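PDB 2PLJ: lysine/ornithine decarboxylase from Vibrio vulnificus, which catalyses the decarboxylation of lysine and ornithine, probably through pyridoxal phosphate, to give the diamines cadaverine and putrescine. Local coordinates for residues L58-D63 and K86-P91; L81-K86 and P91-T96. All blocks are in the same frame, centred on the assembly; numbering follows the deposited sequence.

Contact 1: residues L58-D63 and K86-P91; sequences LLLDCD and KPLPHP. With P3T ((4-{[(4-aminobutyl)amino]methyl}-5-hydroxy-6-methylpyridin-3-yl)methyl dihydrogen phosphate), chain D.
Leu-60 sets one methyl almost exactly over the middle of the His-90 ring: CD2 stands 4.1 Å from the ring centroid and only 4° off the ring normal, a CH-pi contact of nearly axial geometry. The two side chains arrive from opposite directions, and each has its CG anti to the backbone N (chi1 164° in Leu-60, -170° in His-90), which sends both across the gap between backbones that are far apart. The other branch of the leucine, CD1, meets the end of another leucine, with CD2 of Leu-88 at 4.4 Å. The imidazole beneath CD2 is held at both nitrogens: ND1 caps Val-92 N at the start of helix 91-100, and NE2 is hydrogen-bonded to Ser-24 OG, so its rotation is well fixed. This is a junction between the two domains of the fold. Strand 57-61 belongs to the mixed sheet of the beta domain, whereas residues 86-91 form the loop after strand 79-84 of the beta/alpha barrel. Where strand 57-61 passes into helix 62-75, Asp-61 is the N-cap; its OD1 accepts from Asp-63 N at 3.0 Å, with the donor well above the carboxylate plane, and also bonds Asn-408 ND2. At the far end of the loop, Lys-86 NZ is modelled 1.3 Å from CAG of P3T as a covalent bond, but CAG also carries the ligand nitrogen NAN, too close to NZ for two separate nitrogens; the linkage is doubtful and may merge lysine-bound and putrescine-bound forms. Phe-398 of the second subunit packs on Pro-89.

Contact 2: residues L81-K86 and P91-T96; sequences LHYALK and PVVVRT. With P3T ((4-{[(4-aminobutyl)amino]methyl}-5-hydroxy-6-methylpyridin-3-yl)methyl dihydrogen phosphate), chain D.
Tyr-83 meets Val-93 through one side and the end of its ring, the two side chains crossing at about a right angle. Its CB leaves strand 79-84 toward the helix, and CG stands anti to the backbone N (chi1 175°), extending the ring in that direction. Neither CB nor CG yet touches the valine. Along the ring the gap closes: CD2 is 4.4 Å from Val-93 CG1, and CE2 is the nearest atom of all, 3.6 Å from the same methyl. CZ and then OH stay close to it, each 3.8 Å from Val-93 CG1. The methyl approaches the ring obliquely. Over one face, toward the rim, lies the backbone N of Leu-85, 4.2 Å above the plane. The hydroxyl finishes at Leu-88 O, a hydrogen bond that gives it a partner in a buried, otherwise apolar contact.

Beside this pair Leu-85 crosses Val-94, again near a right angle, with CG 4.2 Å from Val-94 CG2. Between Tyr-83 and Leu-85 in sequence, Ala-84 turns its CB away from the helix, to the ligand side, where it rests 3.8 Å from CAM, the methylene that carries the phosphate of P3T. Within the helix, Thr-96 OG1 bonds back one turn to Val-92 O at 2.9 Å; that oxygen also takes the backbone N-H of Thr-96, the two donors reaching it from opposite faces of the carbonyl plane.

The contact is the packing of helix on strand within a beta-alpha-beta unit, strand 79-84, helix 91-100 and strand 103-106, with the helix on the outer side of the parallel barrel. Helix 62-75 flanks helix 91-100 at Val-92 and Thr-96, while Leu-85 also packs on helix 109-117.

Contacts 1 and 2 lie with their centres 8 Å apart and share Lys-86 and Pro-91, the two ends of the segment 86-91. The hydrogen bond between Leu-88 O and Tyr-83 OH, 2.8 Å long, ties the loop of contact 1 to the strand of contact 2. Val-93 also bridges them: its CG2 is 3.8 Å from Leu-88 CD2, and Leu-60 touches the same valine. On the helix side Cys-62 SG packs 3.4 Å from Val-92 CG1. Contact 1 packs the 86-91 loop and contact 2 the strand leading into it; the segment begins at Lys-86, modelled as bonded to P3T. Ser-217, Asp-334, Tyr-388 and backbone N atoms of Gly-255, Gly-292 and Arg-293 hydrogen-bond that ligand.

Contact 1: residues L58-D63 and K86-P91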
ATOM      1  N   LEU A  58     -13.951  -0.776   9.833  1.00 12.08           N
ATOM      2  CA  LEU A  58     -13.096  -1.508  10.758  1.00 12.71           C
ATOM      3  C   LEU A  58     -13.644  -1.227  12.173  1.00 13.79           C
ATOM      4  O   LEU A  58     -13.686  -0.069  12.601  1.00 15.51           O
ATOM      5  CB  LEU A  58     -11.658  -1.022  10.629  1.00 13.30           C
ATOM      6  CG  LEU A  58     -10.995  -1.368   9.295  1.00 13.47           C
ATOM      7  CD1 LEU A  58      -9.730  -0.571   9.146  1.00 16.15           C
ATOM      8  CD2 LEU A  58     -10.636  -2.853   9.237  1.00 15.92           C
ATOM      9  N   LEU A  59     -14.085  -2.272  12.869  1.00 12.83           N
ATOM     10  CA  LEU A  59     -14.650  -2.113  14.207  1.00 12.69           C
ATOM     11  C   LEU A  59     -13.545  -2.334  15.243  1.00 12.37           C
ATOM     12  O   LEU A  59     -13.026  -3.441  15.375  1.00 12.31           O
ATOM     13  CB  LEU A  59     -15.836  -3.062  14.443  1.00 12.43           C
ATOM     14  CG  LEU A  59     -16.938  -3.020  13.371  1.00 14.12           C
ATOM     15  CD1 LEU A  59     -18.052  -3.999  13.749  1.00 13.91           C
ATOM     16  CD2 LEU A  59     -17.470  -1.575  13.206  1.00 14.71           C
ATOM     17  N   LEU A  60     -13.206  -1.276  15.954  1.00 12.39           N
ATOM     18  CA  LEU A  60     -12.144  -1.314  16.959  1.00 12.84           C
ATOM     19  C   LEU A  60     -12.748  -1.425  18.360  1.00 13.55           C
ATOM     20  O   LEU A  60     -13.518  -0.563  18.807  1.00 12.62           O
ATOM     21  CB  LEU A  60     -11.311  -0.031  16.855  1.00 13.23           C
ATOM     22  CG  LEU A  60     -10.396   0.277  18.054  1.00 12.26           C
ATOM     23  CD1 LEU A  60      -9.317  -0.844  18.139  1.00 15.33           C
ATOM     24  CD2 LEU A  60      -9.757   1.672  17.860  1.00 14.68           C
ATOM     25  N   ASP A  61     -12.396  -2.506  19.043  1.00 12.84           N
ATOM     26  CA  ASP A  61     -12.960  -2.752  20.374  1.00 12.89           C
ATOM     27  C   ASP A  61     -11.881  -2.468  21.428  1.00 12.01           C
ATOM     28  O   ASP A  61     -10.927  -3.268  21.606  1.00 12.89           O
ATOM     29  CB  ASP A  61     -13.471  -4.197  20.484  1.00 13.36           C
ATOM     30  CG  ASP A  61     -14.126  -4.493  21.845  1.00 14.59           C
ATOM     31  OD1 ASP A  61     -14.117  -3.597  22.727  1.00 14.79           O
ATOM     32  OD2 ASP A  61     -14.629  -5.639  22.027  1.00 14.91           O
ATOM     33  N   CYS A  62     -12.005  -1.322  22.130  1.00 12.15           N
ATOM     34  CA  CYS A  62     -11.003  -0.945  23.159  1.00 13.17           C
ATOM     35  C   CYS A  62     -10.883  -1.937  24.325  1.00 12.87           C
ATOM     36  O   CYS A  62      -9.869  -1.967  25.009  1.00 13.59           O
ATOM     37  CB  CYS A  62     -11.283   0.451  23.711  1.00 13.29           C
ATOM     38  SG  CYS A  62     -11.076   1.687  22.389  1.00 16.17           S
ATOM     39  N   ASP A  63     -11.931  -2.716  24.568  1.00 13.19           N
ATOM     40  CA  ASP A  63     -11.863  -3.762  25.613  1.00 13.55           C
ATOM     41  C   ASP A  63     -10.776  -4.770  25.249  1.00 12.87           C
ATOM     42  O   ASP A  63     -10.051  -5.289  26.118  1.00 13.56           O
ATOM     43  CB  ASP A  63     -13.216  -4.481  25.727  1.00 12.79           C
ATOM     44  CG  ASP A  63     -14.272  -3.649  26.433  1.00 16.08           C
ATOM     45  OD1 ASP A  63     -13.932  -2.786  27.289  1.00 16.50           O
ATOM     46  OD2 ASP A  63     -15.462  -3.916  26.166  1.00 18.69           O
ATOM     47  N   LYS A  86       3.392   1.809  15.245  1.00 15.10           N
ATOM     48  CA  LYS A  86       3.498   1.413  13.789  1.00 16.41           C
ATOM     49  C   LYS A  86       2.306   0.560  13.251  1.00 15.03           C
ATOM     50  O   LYS A  86       1.677   0.893  12.219  1.00 14.68           O
ATOM     51  CB  LYS A  86       4.792   0.577  13.564  1.00 18.31           C
ATOM     52  CG  LYS A  86       6.142   1.281  13.561  1.00 23.37           C
ATOM     53  CD  LYS A  86       7.252   0.205  13.447  1.00 23.02           C
ATOM     54  CE  LYS A  86       6.688  -1.195  13.034  1.00 29.41           C
ATOM     55  NZ  LYS A  86       7.262  -2.437  13.671  1.00 29.06           N
ATOM     56  N   PRO A  87       1.989  -0.571  13.928  1.00 15.04           N
ATOM     57  CA  PRO A  87       0.917  -1.409  13.358  1.00 13.36           C
ATOM     58  C   PRO A  87      -0.492  -0.813  13.339  1.00 13.62           C
ATOM     59  O   PRO A  87      -1.330  -1.249  12.522  1.00 13.54           O
ATOM     60  CB  PRO A  87       0.907  -2.643  14.259  1.00 13.63           C
ATOM     61  CG  PRO A  87       1.487  -2.116  15.590  1.00 16.36           C
ATOM     62  CD  PRO A  87       2.588  -1.202  15.126  1.00 14.51           C
ATOM     63  N   LEU A  88      -0.765   0.119  14.253  1.00 12.80           N
ATOM     64  CA  LEU A  88      -2.110   0.740  14.387  1.00 13.78           C
ATOM     65  C   LEU A  88      -1.921   2.042  15.175  1.00 14.10           C
ATOM     66  O   LEU A  88      -2.042   2.045  16.389  1.00 15.18           O
ATOM     67  CB  LEU A  88      -3.126  -0.204  15.067  1.00 14.16           C
ATOM     68  CG  LEU A  88      -4.530   0.408  15.154  1.00 14.77           C
ATOM     69  CD1 LEU A  88      -5.058   0.811  13.731  1.00 17.74           C
ATOM     70  CD2 LEU A  88      -5.495  -0.539  15.884  1.00 13.73           C
ATOM     71  N   PRO A  89      -1.520   3.118  14.474  1.00 14.82           N
ATOM     72  CA  PRO A  89      -1.217   4.402  15.117  1.00 15.18           C
ATOM     73  C   PRO A  89      -2.483   5.211  15.331  1.00 15.96           C
ATOM     74  O   PRO A  89      -2.665   6.282  14.715  1.00 18.06           O
ATOM     75  CB  PRO A  89      -0.294   5.073  14.088  1.00 15.39           C
ATOM     76  CG  PRO A  89      -0.832   4.615  12.744  1.00 16.45           C
ATOM     77  CD  PRO A  89      -1.242   3.159  13.014  1.00 15.30           C
ATOM     78  N   HIS A  90      -3.379   4.697  16.171  1.00 16.04           N
ATOM     79  CA  HIS A  90      -4.735   5.242  16.261  1.00 15.28           C
ATOM     80  C   HIS A  90      -4.871   6.008  17.573  1.00 14.54           C
ATOM     81  O   HIS A  90      -4.561   5.488  18.638  1.00 14.74           O
ATOM     82  CB  HIS A  90      -5.747   4.107  16.184  1.00 15.70           C
ATOM     83  CG  HIS A  90      -7.162   4.565  16.025  1.00 16.14           C
ATOM     84  ND1 HIS A  90      -7.794   5.349  16.967  1.00 15.07           N
ATOM     85  CD2 HIS A  90      -8.075   4.315  15.058  1.00 17.61           C
ATOM     86  CE1 HIS A  90      -9.029   5.606  16.563  1.00 15.63           C
ATOM     87  NE2 HIS A  90      -9.230   4.983  15.408  1.00 17.82           N
ATOM     88  N   PRO A  91      -5.353   7.255  17.505  1.00 14.41           N
ATOM     89  CA  PRO A  91      -5.399   8.081  18.734  1.00 15.23           C
ATOM     90  C   PRO A  91      -6.225   7.437  19.876  1.00 13.95           C
ATOM     91  O   PRO A  91      -5.861   7.580  21.048  1.00 13.20           O
ATOM     92  CB  PRO A  91      -6.064   9.389  18.286  1.00 15.87           C
ATOM     93  CG  PRO A  91      -6.308   9.269  16.832  1.00 18.42           C
ATOM     94  CD  PRO A  91      -5.870   7.941  16.305  1.00 15.17           C
TER
HETATM   95  OAE P3T D 501       5.161  -6.523  18.124  1.00 15.82           O
HETATM   96  PAU P3T D 501       5.337  -6.368  16.553  1.00 17.90           P
HETATM   97  OAF P3T D 501       4.105  -5.546  15.940  1.00 17.28           O
HETATM   98  OAC P3T D 501       5.573  -7.666  15.802  1.00 17.00           O
HETATM   99  OAP P3T D 501       6.600  -5.417  16.209  1.00 16.51           O
HETATM  100  CAM P3T D 501       6.584  -4.015  16.714  1.00 19.33           C
HETATM  101  CAS P3T D 501       7.995  -3.473  16.449  1.00 19.91           C
HETATM  102  CAH P3T D 501       8.727  -3.215  17.615  1.00 20.96           C
HETATM  103  NAO P3T D 501       9.975  -2.753  17.525  1.00 20.17           N
HETATM  104  CAQ P3T D 501      10.578  -2.556  16.358  1.00 20.56           C
HETATM  105  CAA P3T D 501      12.043  -2.052  16.343  1.00 23.13           C
HETATM  106  CAR P3T D 501       9.911  -2.827  15.145  1.00 21.36           C
HETATM  107  OAD P3T D 501      10.546  -2.604  13.985  1.00 22.15           O
HETATM  108  CAT P3T D 501       8.586  -3.313  15.182  1.00 18.18           C
HETATM  109  CAG P3T D 501       7.881  -3.531  13.959  1.00 19.95           C
HETATM  110  NAN P3T D 501       8.556  -3.766  12.843  1.00 24.54           N
HETATM  111  CAL P3T D 501       7.979  -3.977  11.476  1.00 25.66           C
HETATM  112  CAK P3T D 501       6.820  -4.986  11.462  1.00 21.96           C
HETATM  113  CAJ P3T D 501       6.290  -5.008   9.994  1.00 21.35           C
HETATM  114  CAI P3T D 501       5.117  -5.984   9.848  1.00 21.89           C
HETATM  115  NAB P3T D 501       4.734  -6.184   8.430  1.00 18.86           N

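Contact 2: residues L81-K86 and P91-T96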
ATOM      1  N   LEU A  81       6.179  -2.067  29.142  1.00 12.18           N
ATOM      2  CA  LEU A  81       5.670  -2.295  27.790  1.00 12.85           C
ATOM      3  C   LEU A  81       5.441  -0.985  27.044  1.00 14.07           C
ATOM      4  O   LEU A  81       4.567  -0.179  27.409  1.00 14.55           O
ATOM      5  CB  LEU A  81       4.373  -3.115  27.845  1.00 12.66           C
ATOM      6  CG  LEU A  81       4.467  -4.450  28.596  1.00 12.85           C
ATOM      7  CD1 LEU A  81       3.090  -5.143  28.689  1.00 15.91           C
ATOM      8  CD2 LEU A  81       5.539  -5.360  27.966  1.00 13.69           C
ATOM      9  N   HIS A  82       6.237  -0.797  26.003  1.00 13.79           N
ATOM     10  CA  HIS A  82       6.130   0.365  25.129  1.00 13.44           C
ATOM     11  C   HIS A  82       5.351  -0.019  23.876  1.00 13.85           C
ATOM     12  O   HIS A  82       5.904  -0.635  22.960  1.00 13.46           O
ATOM     13  CB  HIS A  82       7.549   0.843  24.760  1.00 14.01           C
ATOM     14  CG  HIS A  82       8.238   1.601  25.865  1.00 13.61           C
ATOM     15  ND1 HIS A  82       8.798   0.988  26.964  1.00 17.76           N
ATOM     16  CD2 HIS A  82       8.454   2.933  26.030  1.00 11.45           C
ATOM     17  CE1 HIS A  82       9.340   1.902  27.758  1.00 13.41           C
ATOM     18  NE2 HIS A  82       9.123   3.092  27.227  1.00 17.10           N
ATOM     19  N   TYR A  83       4.080   0.353  23.822  1.00 13.41           N
ATOM     20  CA  TYR A  83       3.286   0.046  22.597  1.00 13.77           C
ATOM     21  C   TYR A  83       3.884   0.687  21.330  1.00 13.34           C
ATOM     22  O   TYR A  83       4.079   1.903  21.288  1.00 13.80           O
ATOM     23  CB  TYR A  83       1.847   0.549  22.806  1.00 13.80           C
ATOM     24  CG  TYR A  83       1.016   0.385  21.548  1.00 15.22           C
ATOM     25  CD1 TYR A  83       0.803  -0.878  20.992  1.00 16.50           C
ATOM     26  CD2 TYR A  83       0.455   1.496  20.907  1.00 16.80           C
ATOM     27  CE1 TYR A  83       0.003  -1.030  19.842  1.00 15.07           C
ATOM     28  CE2 TYR A  83      -0.333   1.357  19.748  1.00 14.73           C
ATOM     29  CZ  TYR A  83      -0.531   0.087  19.217  1.00 13.58           C
ATOM     30  OH  TYR A  83      -1.322  -0.067  18.091  1.00 15.62           O
ATOM     31  N   ALA A  84       4.178  -0.140  20.323  1.00 13.75           N
ATOM     32  CA  ALA A  84       4.674   0.357  19.043  1.00 13.64           C
ATOM     33  C   ALA A  84       3.466   0.873  18.235  1.00 13.93           C
ATOM     34  O   ALA A  84       2.522   0.102  17.893  1.00 14.40           O
ATOM     35  CB  ALA A  84       5.420  -0.756  18.270  1.00 15.69           C
ATOM     36  N   LEU A  85       3.466   2.168  17.970  1.00 14.44           N
ATOM     37  CA  LEU A  85       2.349   2.768  17.221  1.00 14.67           C
ATOM     38  C   LEU A  85       2.253   2.188  15.821  1.00 14.80           C
ATOM     39  O   LEU A  85       1.149   2.126  15.252  1.00 14.91           O
ATOM     40  CB  LEU A  85       2.476   4.288  17.128  1.00 16.35           C
ATOM     41  CG  LEU A  85       1.786   5.063  18.253  1.00 14.22           C
ATOM     42  CD1 LEU A  85       2.424   4.751  19.584  1.00 17.29           C
ATOM     43  CD2 LEU A  85       1.807   6.570  17.917  1.00 17.34           C
ATOM     44  N   LYS A  86       3.392   1.809  15.245  1.00 15.10           N
ATOM     45  CA  LYS A  86       3.498   1.413  13.789  1.00 16.41           C
ATOM     46  C   LYS A  86       2.306   0.560  13.251  1.00 15.03           C
ATOM     47  O   LYS A  86       1.677   0.893  12.219  1.00 14.68           O
ATOM     48  CB  LYS A  86       4.792   0.577  13.564  1.00 18.31           C
ATOM     49  CG  LYS A  86       6.142   1.281  13.561  1.00 23.37           C
ATOM     50  CD  LYS A  86       7.252   0.205  13.447  1.00 23.02           C
ATOM     51  CE  LYS A  86       6.688  -1.195  13.034  1.00 29.41           C
ATOM     52  NZ  LYS A  86       7.262  -2.437  13.671  1.00 29.06           N
ATOM     53  N   PRO A  91      -5.353   7.255  17.505  1.00 14.41           N
ATOM     54  CA  PRO A  91      -5.399   8.081  18.734  1.00 15.23           C
ATOM     55  C   PRO A  91      -6.225   7.437  19.876  1.00 13.95           C
ATOM     56  O   PRO A  91      -5.861   7.580  21.048  1.00 13.20           O
ATOM     57  CB  PRO A  91      -6.064   9.389  18.286  1.00 15.87           C
ATOM     58  CG  PRO A  91      -6.308   9.269  16.832  1.00 18.42           C
ATOM     59  CD  PRO A  91      -5.870   7.941  16.305  1.00 15.17           C
ATOM     60  N   VAL A  92      -7.296   6.737  19.528  1.00 13.42           N
ATOM     61  CA  VAL A  92      -8.098   6.046  20.558  1.00 13.67           C
ATOM     62  C   VAL A  92      -7.312   4.901  21.217  1.00 12.63           C
ATOM     63  O   VAL A  92      -7.364   4.722  22.432  1.00 12.65           O
ATOM     64  CB  VAL A  92      -9.422   5.548  20.002  1.00 14.02           C
ATOM     65  CG1 VAL A  92     -10.134   4.668  21.058  1.00 15.52           C
ATOM     66  CG2 VAL A  92     -10.318   6.751  19.684  1.00 14.38           C
ATOM     67  N   VAL A  93      -6.528   4.193  20.416  1.00 12.63           N
ATOM     68  CA  VAL A  93      -5.653   3.140  20.959  1.00 13.09           C
ATOM     69  C   VAL A  93      -4.611   3.762  21.927  1.00 13.51           C
ATOM     70  O   VAL A  93      -4.349   3.232  23.028  1.00 13.06           O
ATOM     71  CB  VAL A  93      -4.994   2.318  19.825  1.00 12.31           C
ATOM     72  CG1 VAL A  93      -3.910   1.383  20.418  1.00 12.96           C
ATOM     73  CG2 VAL A  93      -6.094   1.528  19.025  1.00 14.78           C
ATOM     74  N   VAL A  94      -4.006   4.870  21.495  1.00 13.60           N
ATOM     75  CA  VAL A  94      -3.046   5.593  22.334  1.00 14.68           C
ATOM     76  C   VAL A  94      -3.682   6.020  23.669  1.00 14.70           C
ATOM     77  O   VAL A  94      -3.116   5.762  24.758  1.00 13.86           O
ATOM     78  CB  VAL A  94      -2.437   6.808  21.569  1.00 15.12           C
ATOM     79  CG1 VAL A  94      -1.557   7.643  22.486  1.00 16.51           C
ATOM     80  CG2 VAL A  94      -1.587   6.292  20.397  1.00 15.22           C
ATOM     81  N   ARG A  95      -4.846   6.690  23.594  1.00 14.02           N
ATOM     82  CA  ARG A  95      -5.544   7.120  24.820  1.00 13.44           C
ATOM     83  C   ARG A  95      -5.885   5.938  25.741  1.00 13.66           C
ATOM     84  O   ARG A  95      -5.680   6.016  26.976  1.00 13.57           O
ATOM     85  CB  ARG A  95      -6.828   7.899  24.503  1.00 14.03           C
ATOM     86  CG  ARG A  95      -6.568   9.279  23.919  1.00 14.41           C
ATOM     87  CD  ARG A  95      -7.790  10.186  24.135  1.00 15.53           C
ATOM     88  NE  ARG A  95      -8.998   9.631  23.524  1.00 15.74           N
ATOM     89  CZ  ARG A  95      -9.436   9.940  22.305  1.00 19.31           C
ATOM     90  NH1 ARG A  95      -8.739  10.797  21.547  1.00 18.68           N
ATOM     91  NH2 ARG A  95     -10.574   9.404  21.847  1.00 17.33           N
ATOM     92  N   THR A  96      -6.395   4.867  25.137  1.00 12.81           N
ATOM     93  CA  THR A  96      -6.822   3.671  25.897  1.00 13.80           C
ATOM     94  C   THR A  96      -5.632   3.084  26.682  1.00 12.48           C
ATOM     95  O   THR A  96      -5.717   2.772  27.873  1.00 12.02           O
ATOM     96  CB  THR A  96      -7.444   2.612  24.939  1.00 13.63           C
ATOM     97  OG1 THR A  96      -8.704   3.087  24.420  1.00 13.31           O
ATOM     98  CG2 THR A  96      -7.639   1.260  25.655  1.00 12.97           C
TER
HETATM   99  OAE P3T D 501       5.161  -6.523  18.124  1.00 15.82           O
HETATM  100  PAU P3T D 501       5.337  -6.368  16.553  1.00 17.90           P
HETATM  101  OAF P3T D 501       4.105  -5.546  15.940  1.00 17.28           O
HETATM  102  OAC P3T D 501       5.573  -7.666  15.802  1.00 17.00           O
HETATM  103  OAP P3T D 501       6.600  -5.417  16.209  1.00 16.51           O
HETATM  104  CAM P3T D 501       6.584  -4.015  16.714  1.00 19.33           C
HETATM  105  CAS P3T D 501       7.995  -3.473  16.449  1.00 19.91           C
HETATM  106  CAH P3T D 501       8.727  -3.215  17.615  1.00 20.96           C
HETATM  107  NAO P3T D 501       9.975  -2.753  17.525  1.00 20.17           N
HETATM  108  CAQ P3T D 501      10.578  -2.556  16.358  1.00 20.56           C
HETATM  109  CAA P3T D 501      12.043  -2.052  16.343  1.00 23.13           C
HETATM  110  CAR P3T D 501       9.911  -2.827  15.145  1.00 21.36           C
HETATM  111  OAD P3T D 501      10.546  -2.604  13.985  1.00 22.15           O
HETATM  112  CAT P3T D 501       8.586  -3.313  15.182  1.00 18.18           C
HETATM  113  CAG P3T D 501       7.881  -3.531  13.959  1.00 19.95           C
HETATM  114  NAN P3T D 501       8.556  -3.766  12.843  1.00 24.54           N
HETATM  115  CAL P3T D 501       7.979  -3.977  11.476  1.00 25.66           C
HETATM  116  CAK P3T D 501       6.820  -4.986  11.462  1.00 21.96           C
HETATM  117  CAJ P3T D 501       6.290  -5.008   9.994  1.00 21.35           C
HETATM  118  CAI P3T D 501       5.117  -5.984   9.848  1.00 21.89           C
HETATM  119  NAB P3T D 501       4.734  -6.184   8.430  1.00 18.86           N